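Local coordinates for protein ribulose-bisphosphate carboxylase (Alicyclobacillus acidocaldarius subsp. acidocaldarius, PDB 4NAS) that belongs to the RuBisCO large-chain family, joining an N-terminal domain to a TIM-barrel catalytic domain, and carries bound calcium ions in this crystal, at residues G89-L94 with G289-L294; A283-L288 with L320-A325; S304-V309 with Y349-V354; G343-L348 with F379-A384. All coordinates share one frame; numbering follows the deposited sequence.

Interaction 1: residues G89-L94 with G289-L294; sequences GTFASL and GQLMRL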
loop_
_atom_site.group_PDB
_atom_site.type_symbol
_atom_site.label_atom_id
_atom_site.label_comp_id
_atom_site.label_asym_id
_atom_site.label_seq_id
_atom_site.Cartn_x
_atom_site.Cartn_y
_atom_site.Cartn_z
ATOM N N GLY B 89 13.073 11.490 -4.533
ATOM C CA GLY B 89 13.836 10.357 -4.022
ATOM C C GLY B 89 13.122 9.387 -3.080
ATOM O O GLY B 89 13.775 8.640 -2.337
ATOM N N THR B 90 11.792 9.390 -3.090
ATOM C CA THR B 90 11.025 8.470 -2.240
ATOM C C THR B 90 10.055 7.616 -3.035
ATOM O O THR B 90 9.632 7.976 -4.138
ATOM C CB THR B 90 10.207 9.219 -1.187
ATOM O OG1 THR B 90 9.334 10.150 -1.849
ATOM C CG2 THR B 90 11.144 9.946 -0.197
ATOM N N PHE B 91 9.680 6.477 -2.465
ATOM C CA PHE B 91 8.674 5.645 -3.117
ATOM C C PHE B 91 7.333 6.383 -3.221
ATOM O O PHE B 91 6.611 6.226 -4.216
ATOM C CB PHE B 91 8.497 4.329 -2.373
ATOM C CG PHE B 91 9.687 3.439 -2.468
ATOM C CD1 PHE B 91 9.837 2.585 -3.549
ATOM C CD2 PHE B 91 10.685 3.491 -1.500
ATOM C CE1 PHE B 91 10.950 1.763 -3.645
ATOM C CE2 PHE B 91 11.799 2.670 -1.592
ATOM C CZ PHE B 91 11.928 1.805 -2.664
ATOM N N ALA B 92 7.005 7.193 -2.219
ATOM C CA ALA B 92 5.773 7.992 -2.302
ATOM C C ALA B 92 5.734 8.853 -3.563
ATOM O O ALA B 92 4.720 8.910 -4.256
ATOM C CB ALA B 92 5.599 8.864 -1.074
ATOM N N SER B 93 6.824 9.558 -3.838
ATOM C CA SER B 93 6.837 10.481 -4.970
ATOM C C SER B 93 6.710 9.676 -6.255
ATOM O O SER B 93 5.951 10.028 -7.147
ATOM C CB SER B 93 8.129 11.278 -5.010
ATOM O OG SER B 93 9.205 10.404 -5.303
ATOM N N LEU B 94 7.433 8.565 -6.312
ATOM C CA LEU B 94 7.421 7.700 -7.465
ATOM C C LEU B 94 6.016 7.141 -7.740
ATOM O O LEU B 94 5.479 7.282 -8.843
ATOM C CB LEU B 94 8.431 6.565 -7.265
ATOM C CG LEU B 94 8.397 5.523 -8.383
ATOM C CD1 LEU B 94 8.748 6.196 -9.737
ATOM C CD2 LEU B 94 9.321 4.329 -8.087
ATOM N N GLY B 289 9.598 -7.456 -6.834
ATOM C CA GLY B 289 10.938 -7.611 -7.365
ATOM C C GLY B 289 11.723 -6.320 -7.398
ATOM O O GLY B 289 12.618 -6.074 -6.575
ATOM N N GLN B 290 11.362 -5.493 -8.366
ATOM C CA GLN B 290 11.991 -4.200 -8.581
ATOM C C GLN B 290 11.959 -3.320 -7.337
ATOM O O GLN B 290 12.992 -2.835 -6.886
ATOM C CB GLN B 290 11.282 -3.493 -9.739
ATOM C CG GLN B 290 11.967 -2.206 -10.228
ATOM C CD GLN B 290 11.371 -1.723 -11.545
ATOM O OE1 GLN B 290 10.187 -1.919 -11.807
ATOM N NE2 GLN B 290 12.187 -1.076 -12.370
ATOM N N LEU B 291 10.774 -3.089 -6.806
ATOM C CA LEU B 291 10.593 -2.229 -5.638
ATOM C C LEU B 291 11.244 -2.787 -4.358
ATOM O O LEU B 291 11.773 -2.027 -3.535
ATOM C CB LEU B 291 9.101 -2.027 -5.382
ATOM C CG LEU B 291 8.366 -1.262 -6.489
ATOM C CD1 LEU B 291 6.972 -0.871 -6.035
ATOM C CD2 LEU B 291 9.154 -0.053 -6.877
HETATM N N MSE B 292 11.178 -4.106 -4.191
HETATM C CA MSE B 292 11.802 -4.767 -3.043
HETATM C C MSE B 292 13.314 -4.581 -2.994
HETATM O O MSE B 292 13.876 -4.298 -1.938
HETATM C CB MSE B 292 11.493 -6.266 -3.058
HETATM C CG MSE B 292 10.064 -6.610 -2.769
HETATM SE SE MSE B 292 9.530 -5.955 -1.029
HETATM C CE MSE B 292 7.838 -6.867 -0.953
ATOM N N ARG B 293 13.981 -4.764 -4.135
ATOM C CA ARG B 293 15.431 -4.569 -4.192
ATOM C C ARG B 293 15.783 -3.100 -3.887
ATOM O O ARG B 293 16.729 -2.797 -3.144
ATOM C CB ARG B 293 15.995 -5.024 -5.554
ATOM C CG ARG B 293 17.496 -4.845 -5.710
ATOM C CD ARG B 293 17.955 -5.467 -7.033
ATOM N NE ARG B 293 19.408 -5.532 -7.137
ATOM C CZ ARG B 293 20.057 -5.936 -8.225
ATOM N NH1 ARG B 293 21.386 -5.955 -8.237
ATOM N NH2 ARG B 293 19.377 -6.286 -9.307
ATOM N N LEU B 294 15.001 -2.183 -4.428
ATOM C CA LEU B 294 15.283 -0.764 -4.199
ATOM C C LEU B 294 15.114 -0.403 -2.728
ATOM O O LEU B 294 15.882 0.381 -2.179
ATOM C CB LEU B 294 14.345 0.104 -5.029
ATOM C CG LEU B 294 14.501 0.034 -6.554
ATOM C CD1 LEU B 294 13.410 0.886 -7.271
ATOM C CD2 LEU B 294 15.893 0.468 -6.956
#
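The carbonyl oxygen T90 O takes two bonds, from S93 OG at 2.7 Å and from L94 N, at the base of the helix from which F91 reaches L291 and L294. The serine hydroxyl stands 20° out of the carbonyl plane. T90 is the N-cap; its OG1 accepts from S93 N at 3.3 Å and also bonds N88. With this start of helix 91-99 fixed, F91 extends toward helix 284-295, CG lying beside its own backbone N (chi1 -68°). The far end of the ring does the touching. F91 CZ meets L294 CB at 3.8 Å, and this methylene lies at the ring edge, near its plane. The neighbouring ring atom F91 CE1 comes within 4.1 Å of L291 CD2 and 3.9 Å of L291 O. No hydrogen bond crosses between the segments; the contact is buried and apolar. F123 and Y248 bring further rings against F91, and A252 and A295 also pack on it. D249 accepts from the backbone N atoms of F91 and A92. A capped helix of the N-terminal domain thus lays a phenylalanine against an outer helix of the TIM-barrel domain, an apolar seam between domains.

Interaction 2: residues A283-L288 with L320-A325; sequences AADIVL and LQHLRA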
loop_
_atom_site.group_PDB
_atom_site.type_symbol
_atom_site.label_atom_id
_atom_site.label_comp_id
_atom_site.label_asym_id
_atom_site.label_seq_id
_atom_site.Cartn_x
_atom_site.Cartn_y
_atom_site.Cartn_z
ATOM N N ALA B 283 1.955 -4.855 -11.758
ATOM C CA ALA B 283 2.536 -6.186 -12.000
ATOM C C ALA B 283 3.327 -6.747 -10.815
ATOM O O ALA B 283 4.059 -6.021 -10.132
ATOM C CB ALA B 283 3.413 -6.170 -13.242
ATOM N N ALA B 284 3.217 -8.050 -10.601
ATOM C CA ALA B 284 3.893 -8.665 -9.469
ATOM C C ALA B 284 5.400 -8.505 -9.497
ATOM O O ALA B 284 6.002 -8.400 -8.452
ATOM C CB ALA B 284 3.515 -10.123 -9.323
ATOM N N ASP B 285 6.024 -8.451 -10.674
ATOM C CA ASP B 285 7.477 -8.331 -10.690
ATOM C C ASP B 285 7.948 -6.963 -10.190
ATOM O O ASP B 285 9.087 -6.806 -9.725
ATOM C CB ASP B 285 8.052 -8.635 -12.073
ATOM C CG ASP B 285 7.540 -7.680 -13.121
ATOM O OD1 ASP B 285 6.318 -7.714 -13.384
ATOM O OD2 ASP B 285 8.346 -6.898 -13.663
ATOM N N ILE B 286 7.080 -5.966 -10.301
ATOM C CA ILE B 286 7.420 -4.638 -9.832
ATOM C C ILE B 286 7.255 -4.650 -8.315
ATOM O O ILE B 286 8.156 -4.266 -7.577
ATOM C CB ILE B 286 6.519 -3.552 -10.482
ATOM C CG1 ILE B 286 6.778 -3.465 -11.991
ATOM C CG2 ILE B 286 6.685 -2.159 -9.773
ATOM C CD1 ILE B 286 5.739 -2.581 -12.733
ATOM N N VAL B 287 6.111 -5.145 -7.866
ATOM C CA VAL B 287 5.747 -5.125 -6.437
ATOM C C VAL B 287 6.702 -5.979 -5.580
ATOM O O VAL B 287 7.187 -5.547 -4.526
ATOM C CB VAL B 287 4.306 -5.629 -6.235
ATOM C CG1 VAL B 287 3.953 -5.692 -4.744
ATOM C CG2 VAL B 287 3.298 -4.738 -6.980
ATOM N N LEU B 288 6.988 -7.182 -6.062
ATOM C CA LEU B 288 7.817 -8.129 -5.310
ATOM C C LEU B 288 9.256 -8.180 -5.772
ATOM O O LEU B 288 10.079 -8.865 -5.166
ATOM C CB LEU B 288 7.207 -9.541 -5.394
ATOM C CG LEU B 288 5.800 -9.615 -4.819
ATOM C CD1 LEU B 288 5.184 -10.995 -5.028
ATOM C CD2 LEU B 288 5.823 -9.260 -3.333
ATOM N N LEU B 320 12.754 -12.377 -11.003
ATOM C CA LEU B 320 14.113 -12.832 -10.729
ATOM C C LEU B 320 15.154 -11.893 -11.337
ATOM O O LEU B 320 16.157 -11.545 -10.698
ATOM C CB LEU B 320 14.340 -14.266 -11.231
ATOM C CG LEU B 320 15.703 -14.849 -10.803
ATOM C CD1 LEU B 320 15.789 -14.967 -9.286
ATOM C CD2 LEU B 320 15.978 -16.207 -11.452
ATOM N N GLN B 321 14.920 -11.486 -12.576
ATOM C CA GLN B 321 15.834 -10.573 -13.229
ATOM C C GLN B 321 15.909 -9.231 -12.455
ATOM O O GLN B 321 16.962 -8.596 -12.404
ATOM C CB GLN B 321 15.421 -10.370 -14.689
ATOM C CG GLN B 321 16.457 -9.642 -15.527
ATOM C CD GLN B 321 17.770 -10.410 -15.653
ATOM O OE1 GLN B 321 17.833 -11.619 -15.396
ATOM N NE2 GLN B 321 18.825 -9.709 -16.049
ATOM N N HIS B 322 14.808 -8.809 -11.839
ATOM C CA HIS B 322 14.867 -7.588 -11.024
ATOM C C HIS B 322 15.788 -7.781 -9.821
ATOM O O HIS B 322 16.574 -6.902 -9.468
ATOM C CB HIS B 322 13.485 -7.154 -10.531
ATOM C CG HIS B 322 12.644 -6.484 -11.568
ATOM N ND1 HIS B 322 13.102 -5.441 -12.345
ATOM C CD2 HIS B 322 11.357 -6.685 -11.929
ATOM C CE1 HIS B 322 12.141 -5.054 -13.166
ATOM N NE2 HIS B 322 11.068 -5.786 -12.922
ATOM N N LEU B 323 15.682 -8.940 -9.192
ATOM C CA LEU B 323 16.491 -9.246 -8.026
ATOM C C LEU B 323 17.967 -9.409 -8.362
ATOM O O LEU B 323 18.806 -9.143 -7.509
ATOM C CB LEU B 323 15.980 -10.529 -7.340
ATOM C CG LEU B 323 14.525 -10.572 -6.874
ATOM C CD1 LEU B 323 14.226 -11.915 -6.209
ATOM C CD2 LEU B 323 14.243 -9.443 -5.884
ATOM N N ARG B 324 18.287 -9.835 -9.587
ATOM C CA ARG B 324 19.655 -10.227 -9.934
ATOM C C ARG B 324 20.398 -9.324 -10.909
ATOM O O ARG B 324 21.619 -9.382 -10.980
ATOM C CB ARG B 324 19.672 -11.629 -10.505
ATOM C CG ARG B 324 19.249 -12.672 -9.492
ATOM C CD ARG B 324 19.529 -14.066 -10.008
ATOM N NE ARG B 324 19.418 -15.020 -8.926
ATOM C CZ ARG B 324 19.458 -16.333 -9.094
ATOM N NH1 ARG B 324 19.619 -16.842 -10.312
ATOM N NH2 ARG B 324 19.349 -17.127 -8.039
ATOM N N ALA B 325 19.663 -8.506 -11.654
ATOM C CA ALA B 325 20.262 -7.670 -12.708
ATOM C C ALA B 325 21.420 -6.805 -12.216
ATOM O O ALA B 325 21.376 -6.223 -11.131
ATOM C CB ALA B 325 19.212 -6.799 -13.371
#
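A histidine ring and a carboxylate lie almost in one plane, 8° apart, where H322 reaches D285 between two outer helices of the TIM barrel. Helix 284-295 leads into strand 299-303, and helix 313-324 follows it, so the contact pairs successive helices of the β/α repeat. H322 NE2 donates to D285 OD2 at 3.0 Å. The acceptor sits in the ring plane, and the hydrogen arrives on the anti side of the carboxylate, but the bond is bent, with an N-H...O angle of 138°. D285 holds CG between its backbone N and carbonyl carbon (chi1 61°), which turns the carboxylate to meet NE2. Other atoms of the aspartate lie along the same ring edge: H322 CD2 is 3.8 Å from D285 CB and 3.2 Å from the backbone carbonyl D285 O. R318 and L319 also pack on D285, while R293, farther along helix 284-295, donates to the carbonyls of H322 and A325. The side chains of L288 and L323 both pack on F302 of strand 299-303. Helix 284-295 has a wider pi-type turn at 286-288, and at the last residue of this turn L288 O stands 4.3 Å from L323 CD2.

Interaction 3: residues S304-V309 with Y349-V354; sequences SMYGSV and YQDFGV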
loop_
_atom_site.group_PDB
_atom_site.type_symbol
_atom_site.label_atom_id
_atom_site.label_comp_id
_atom_site.label_asym_id
_atom_site.label_seq_id
_atom_site.Cartn_x
_atom_site.Cartn_y
_atom_site.Cartn_z
ATOM N N SER B 304 6.100 -19.337 -5.650
ATOM C CA SER B 304 6.852 -20.143 -6.627
ATOM C C SER B 304 5.967 -20.562 -7.793
ATOM O O SER B 304 4.743 -20.449 -7.720
ATOM C CB SER B 304 7.410 -21.426 -6.006
ATOM O OG SER B 304 6.369 -22.399 -5.837
HETATM N N MSE B 305 6.597 -21.099 -8.842
HETATM C CA MSE B 305 5.876 -21.596 -9.997
HETATM C C MSE B 305 5.346 -22.983 -9.687
HETATM O O MSE B 305 4.754 -23.619 -10.557
HETATM C CB MSE B 305 6.792 -21.656 -11.221
HETATM C CG MSE B 305 7.025 -20.319 -11.906
HETATM SE SE MSE B 305 5.362 -19.678 -12.682
HETATM C CE MSE B 305 5.415 -20.716 -14.338
ATOM N N TYR B 306 5.542 -23.434 -8.448
ATOM C CA TYR B 306 5.214 -24.811 -8.046
ATOM C C TYR B 306 4.029 -24.942 -7.060
ATOM O O TYR B 306 3.628 -26.054 -6.678
ATOM C CB TYR B 306 6.500 -25.519 -7.546
ATOM C CG TYR B 306 7.555 -25.513 -8.646
ATOM C CD1 TYR B 306 7.392 -26.289 -9.783
ATOM C CD2 TYR B 306 8.650 -24.661 -8.593
ATOM C CE1 TYR B 306 8.317 -26.261 -10.823
ATOM C CE2 TYR B 306 9.580 -24.618 -9.627
ATOM C CZ TYR B 306 9.404 -25.425 -10.741
ATOM O OH TYR B 306 10.314 -25.405 -11.776
ATOM N N GLY B 307 3.454 -23.822 -6.650
ATOM C CA GLY B 307 2.298 -23.843 -5.759
ATOM C C GLY B 307 0.985 -23.809 -6.529
ATOM O O GLY B 307 0.989 -23.835 -7.757
ATOM N N SER B 308 -0.133 -23.738 -5.811
ATOM C CA SER B 308 -1.462 -23.810 -6.421
ATOM C C SER B 308 -1.750 -22.611 -7.313
ATOM O O SER B 308 -2.397 -22.728 -8.354
ATOM C CB SER B 308 -2.545 -23.893 -5.337
ATOM O OG SER B 308 -2.331 -24.991 -4.475
ATOM N N VAL B 309 -1.274 -21.456 -6.875
ATOM C CA VAL B 309 -1.462 -20.213 -7.593
ATOM C C VAL B 309 -0.084 -19.590 -7.783
ATOM O O VAL B 309 0.605 -19.296 -6.809
ATOM C CB VAL B 309 -2.351 -19.251 -6.787
ATOM C CG1 VAL B 309 -2.441 -17.890 -7.486
ATOM C CG2 VAL B 309 -3.736 -19.872 -6.537
ATOM N N TYR B 349 17.583 -26.123 -8.346
ATOM C CA TYR B 349 18.948 -25.801 -8.756
ATOM C C TYR B 349 18.970 -25.304 -10.200
ATOM O O TYR B 349 19.706 -24.383 -10.548
ATOM C CB TYR B 349 19.839 -27.029 -8.651
ATOM C CG TYR B 349 20.613 -27.175 -7.363
ATOM C CD1 TYR B 349 20.044 -27.806 -6.259
ATOM C CD2 TYR B 349 21.934 -26.745 -7.265
ATOM C CE1 TYR B 349 20.757 -27.977 -5.087
ATOM C CE2 TYR B 349 22.657 -26.913 -6.086
ATOM C CZ TYR B 349 22.057 -27.533 -5.003
ATOM O OH TYR B 349 22.742 -27.707 -3.822
ATOM N N GLN B 350 18.160 -25.931 -11.041
ATOM C CA GLN B 350 18.121 -25.577 -12.450
ATOM C C GLN B 350 17.462 -24.225 -12.667
ATOM O O GLN B 350 17.963 -23.421 -13.442
ATOM C CB GLN B 350 17.432 -26.677 -13.248
ATOM C CG GLN B 350 18.259 -27.932 -13.310
ATOM C CD GLN B 350 17.512 -29.066 -13.926
ATOM O OE1 GLN B 350 16.280 -29.089 -13.919
ATOM N NE2 GLN B 350 18.244 -30.016 -14.478
ATOM N N ASP B 351 16.382 -23.957 -11.931
ATOM C CA ASP B 351 15.684 -22.674 -12.005
ATOM C C ASP B 351 16.500 -21.497 -11.452
ATOM O O ASP B 351 16.527 -20.415 -12.046
ATOM C CB ASP B 351 14.342 -22.722 -11.254
ATOM C CG ASP B 351 13.266 -23.507 -11.992
ATOM O OD1 ASP B 351 13.511 -23.969 -13.118
ATOM O OD2 ASP B 351 12.159 -23.665 -11.438
ATOM N N PHE B 352 17.153 -21.685 -10.310
ATOM C CA PHE B 352 17.757 -20.533 -9.628
ATOM C C PHE B 352 19.274 -20.584 -9.419
ATOM O O PHE B 352 19.896 -19.560 -9.135
ATOM C CB PHE B 352 17.067 -20.294 -8.281
ATOM C CG PHE B 352 15.590 -20.016 -8.388
ATOM C CD1 PHE B 352 15.123 -18.734 -8.587
ATOM C CD2 PHE B 352 14.670 -21.046 -8.253
ATOM C CE1 PHE B 352 13.760 -18.474 -8.684
ATOM C CE2 PHE B 352 13.309 -20.803 -8.344
ATOM C CZ PHE B 352 12.851 -19.508 -8.558
ATOM N N GLY B 353 19.869 -21.763 -9.550
ATOM C CA GLY B 353 21.282 -21.924 -9.230
ATOM C C GLY B 353 21.477 -22.089 -7.728
ATOM O O GLY B 353 20.512 -22.379 -7.014
ATOM N N VAL B 354 22.703 -21.896 -7.238
ATOM C CA VAL B 354 22.960 -22.056 -5.808
ATOM C C VAL B 354 22.480 -20.866 -4.959
ATOM O O VAL B 354 22.226 -21.038 -3.763
ATOM C CB VAL B 354 24.452 -22.340 -5.495
ATOM C CG1 VAL B 354 24.905 -23.660 -6.133
ATOM C CG2 VAL B 354 25.325 -21.204 -5.961
#
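This is a polar contact at the surface of the TIM-barrel domain: Y306, in the loop after strand 299-303, is tied by one hydrogen bond to D351 near the end of helix 345-352. Y306 OH donates to D351 OD2 over 2.6 Å, a short bond. The two side chains come from opposite directions, and their flat groups are nearly coplanar, 13° apart. The carboxylate oxygen is met on its syn side, with the hydroxyl 16° out of the carboxylate plane. D351 OD2 lies at the ring edge as well, 3.3 Å from Y306 CE2, so the acid sits beside the hydroxyl end of the ring and covers neither face. In D351, CG is anti to the carbonyl carbon (chi1 -74°), which carries the carboxylate off the helix toward the loop. R347, one turn earlier on the same helix, also bonds Y306 OH, so that the hydroxyl has a carboxylate and a guanidinium as partners, and the arginine would probably polarise it toward the acid. The loop around the tyrosine is held by two turns. Residues S304 to G307 form a type I β turn, and within it S304 OG accepts from Y306 N at 2.9 Å, an ST turn. Next to D351 in sequence, F352 rests on P334 and P336 of strand 333-337 and on L320 of helix 313-324, while Y349 packs on I382 and V385 of helix 371-386, so helix 345-352 is placed between these elements with D351 turned to the loop.

Interaction 4: residues G343-L348 with F379-A384; sequences GLVPRL and FDAIWA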
loop_
_atom_site.group_PDB
_atom_site.type_symbol
_atom_site.label_atom_id
_atom_site.label_comp_id
_atom_site.label_asym_id
_atom_site.label_seq_id
_atom_site.Cartn_x
_atom_site.Cartn_y
_atom_site.Cartn_z
ATOM N N GLY B 343 12.226 -33.372 -3.144
ATOM C CA GLY B 343 12.159 -33.901 -4.493
ATOM C C GLY B 343 12.253 -32.808 -5.543
ATOM O O GLY B 343 12.617 -33.060 -6.691
ATOM N N LEU B 344 11.934 -31.584 -5.147
ATOM C CA LEU B 344 11.966 -30.467 -6.083
ATOM C C LEU B 344 13.338 -29.808 -6.131
ATOM O O LEU B 344 13.605 -29.033 -7.044
ATOM C CB LEU B 344 10.873 -29.436 -5.759
ATOM C CG LEU B 344 10.529 -28.402 -6.848
ATOM C CD1 LEU B 344 9.831 -29.060 -8.052
ATOM C CD2 LEU B 344 9.714 -27.193 -6.315
ATOM N N VAL B 345 14.202 -30.119 -5.162
ATOM C CA VAL B 345 15.532 -29.502 -5.087
ATOM C C VAL B 345 16.359 -29.456 -6.388
ATOM O O VAL B 345 16.918 -28.408 -6.715
ATOM C CB VAL B 345 16.377 -29.997 -3.884
ATOM C CG1 VAL B 345 17.841 -29.600 -4.040
ATOM C CG2 VAL B 345 15.824 -29.428 -2.584
ATOM N N PRO B 346 16.436 -30.573 -7.133
ATOM C CA PRO B 346 17.204 -30.499 -8.380
ATOM C C PRO B 346 16.599 -29.537 -9.402
ATOM O O PRO B 346 17.335 -28.872 -10.118
ATOM C CB PRO B 346 17.137 -31.935 -8.919
ATOM C CG PRO B 346 16.894 -32.780 -7.719
ATOM C CD PRO B 346 15.987 -31.950 -6.854
ATOM N N ARG B 347 15.274 -29.494 -9.489
ATOM C CA ARG B 347 14.611 -28.544 -10.371
ATOM C C ARG B 347 14.911 -27.143 -9.896
ATOM O O ARG B 347 15.142 -26.238 -10.708
ATOM C CB ARG B 347 13.096 -28.783 -10.415
ATOM C CG ARG B 347 12.315 -27.743 -11.217
ATOM C CD ARG B 347 12.869 -27.550 -12.645
ATOM N NE ARG B 347 12.423 -28.598 -13.559
ATOM C CZ ARG B 347 11.249 -28.579 -14.184
ATOM N NH1 ARG B 347 10.914 -29.573 -14.990
ATOM N NH2 ARG B 347 10.407 -27.563 -13.993
ATOM N N LEU B 348 14.910 -26.954 -8.583
ATOM C CA LEU B 348 15.208 -25.632 -8.034
ATOM C C LEU B 348 16.638 -25.185 -8.337
ATOM O O LEU B 348 16.876 -24.006 -8.578
ATOM C CB LEU B 348 14.871 -25.555 -6.541
ATOM C CG LEU B 348 13.356 -25.556 -6.289
ATOM C CD1 LEU B 348 13.016 -25.782 -4.811
ATOM C CD2 LEU B 348 12.709 -24.252 -6.810
ATOM N N PHE B 379 18.983 -31.186 3.111
ATOM C CA PHE B 379 20.422 -31.355 3.041
ATOM C C PHE B 379 20.850 -32.640 2.297
ATOM O O PHE B 379 21.858 -32.639 1.582
ATOM C CB PHE B 379 21.045 -31.211 4.441
ATOM C CG PHE B 379 21.103 -29.779 4.923
ATOM C CD1 PHE B 379 22.061 -28.902 4.420
ATOM C CD2 PHE B 379 20.193 -29.300 5.850
ATOM C CE1 PHE B 379 22.113 -27.575 4.837
ATOM C CE2 PHE B 379 20.241 -27.962 6.276
ATOM C CZ PHE B 379 21.204 -27.107 5.771
ATOM N N ASP B 380 20.062 -33.711 2.415
ATOM C CA ASP B 380 20.326 -34.951 1.668
ATOM C C ASP B 380 20.230 -34.745 0.141
ATOM O O ASP B 380 21.061 -35.243 -0.637
ATOM C CB ASP B 380 19.362 -36.069 2.104
ATOM C CG ASP B 380 19.633 -36.576 3.521
ATOM O OD1 ASP B 380 20.800 -36.517 3.960
ATOM O OD2 ASP B 380 18.675 -37.046 4.190
ATOM N N ALA B 381 19.208 -34.011 -0.274
ATOM C CA ALA B 381 19.002 -33.665 -1.679
ATOM C C ALA B 381 20.073 -32.711 -2.193
ATOM O O ALA B 381 20.519 -32.820 -3.333
ATOM C CB ALA B 381 17.614 -33.053 -1.868
ATOM N N ILE B 382 20.464 -31.756 -1.357
ATOM C CA ILE B 382 21.582 -30.878 -1.685
ATOM C C ILE B 382 22.827 -31.726 -1.937
ATOM O O ILE B 382 23.527 -31.548 -2.938
ATOM C CB ILE B 382 21.818 -29.823 -0.579
ATOM C CG1 ILE B 382 20.737 -28.733 -0.673
ATOM C CG2 ILE B 382 23.240 -29.226 -0.681
ATOM C CD1 ILE B 382 20.868 -27.600 0.349
ATOM N N TRP B 383 23.082 -32.677 -1.047
ATOM C CA TRP B 383 24.203 -33.600 -1.226
ATOM C C TRP B 383 24.116 -34.367 -2.545
ATOM O O TRP B 383 25.108 -34.497 -3.265
ATOM C CB TRP B 383 24.310 -34.588 -0.060
ATOM C CG TRP B 383 25.503 -35.503 -0.197
ATOM C CD1 TRP B 383 26.751 -35.302 0.318
ATOM C CD2 TRP B 383 25.560 -36.743 -0.912
ATOM N NE1 TRP B 383 27.580 -36.342 -0.025
ATOM C CE2 TRP B 383 26.874 -37.241 -0.779
ATOM C CE3 TRP B 383 24.628 -37.482 -1.648
ATOM C CZ2 TRP B 383 27.280 -38.443 -1.357
ATOM C CZ3 TRP B 383 25.034 -38.672 -2.222
ATOM C CH2 TRP B 383 26.348 -39.141 -2.074
ATOM N N ALA B 384 22.929 -34.863 -2.861
ATOM C CA ALA B 384 22.769 -35.687 -4.049
ATOM C C ALA B 384 23.121 -34.869 -5.283
ATOM O O ALA B 384 23.878 -35.323 -6.145
ATOM C CB ALA B 384 21.348 -36.244 -4.148
#
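The backbones come close where V345 on helix 345-352 faces A381 on helix 371-386, their CA atoms only 6.4 Å apart. Both side chains point at the opposite helix, and both are small, which permits this spacing. The A381 methyl faces the valine CB nearly head-on: V345 CB is the nearest atom, 3.9 Å from A381 CB. The branches V345 CG1 and CG2 spread to the flanks of this approach, each 4.1 Å from A381 CB. That spread follows from the valine torsion, which sets CG1 opposite the backbone N (chi1 166°) and CG2 opposite the carbonyl carbon, leaving CB to meet the alanine. V345 CG1 also comes within 4.3 Å of the backbone I382 N. The CB of I382 itself points away from the other helix. No hydrogen bond links the segments, and van der Waals packing alone carries this buried contact. Around the pair, L391 of helix 391-394 packs on P346, A381 and A384. L358 of strand 357-359 touches V345, L348 and I382, so the two helices, which precede and follow that strand in the chain, pack together on it.

Overall arrangement
Interactions 1, 2 and 4 are buried, whereas interaction 3 lies at the surface; interactions 2 and 3 each rest on one side-chain hydrogen bond. Interaction 1 crosses between domains; the others stay within the barrel domain. Helix 284-295 serves interactions 1 and 2, which touch where R293 NH2 reaches A325 O at 2.7 Å. Helix 345-352 likewise serves interactions 3 and 4, linked by R347 and Y306. Between these pairs, R324 NH2 meets F352 O at 2.7 Å, joining interactions 2 and 3. The chemistry runs from aromatic-aliphatic in interaction 1 to hydrogen-bonded in 2 and 3, and purely aliphatic in 4. The centres of interactions 1 and 4 are about 35 Å apart.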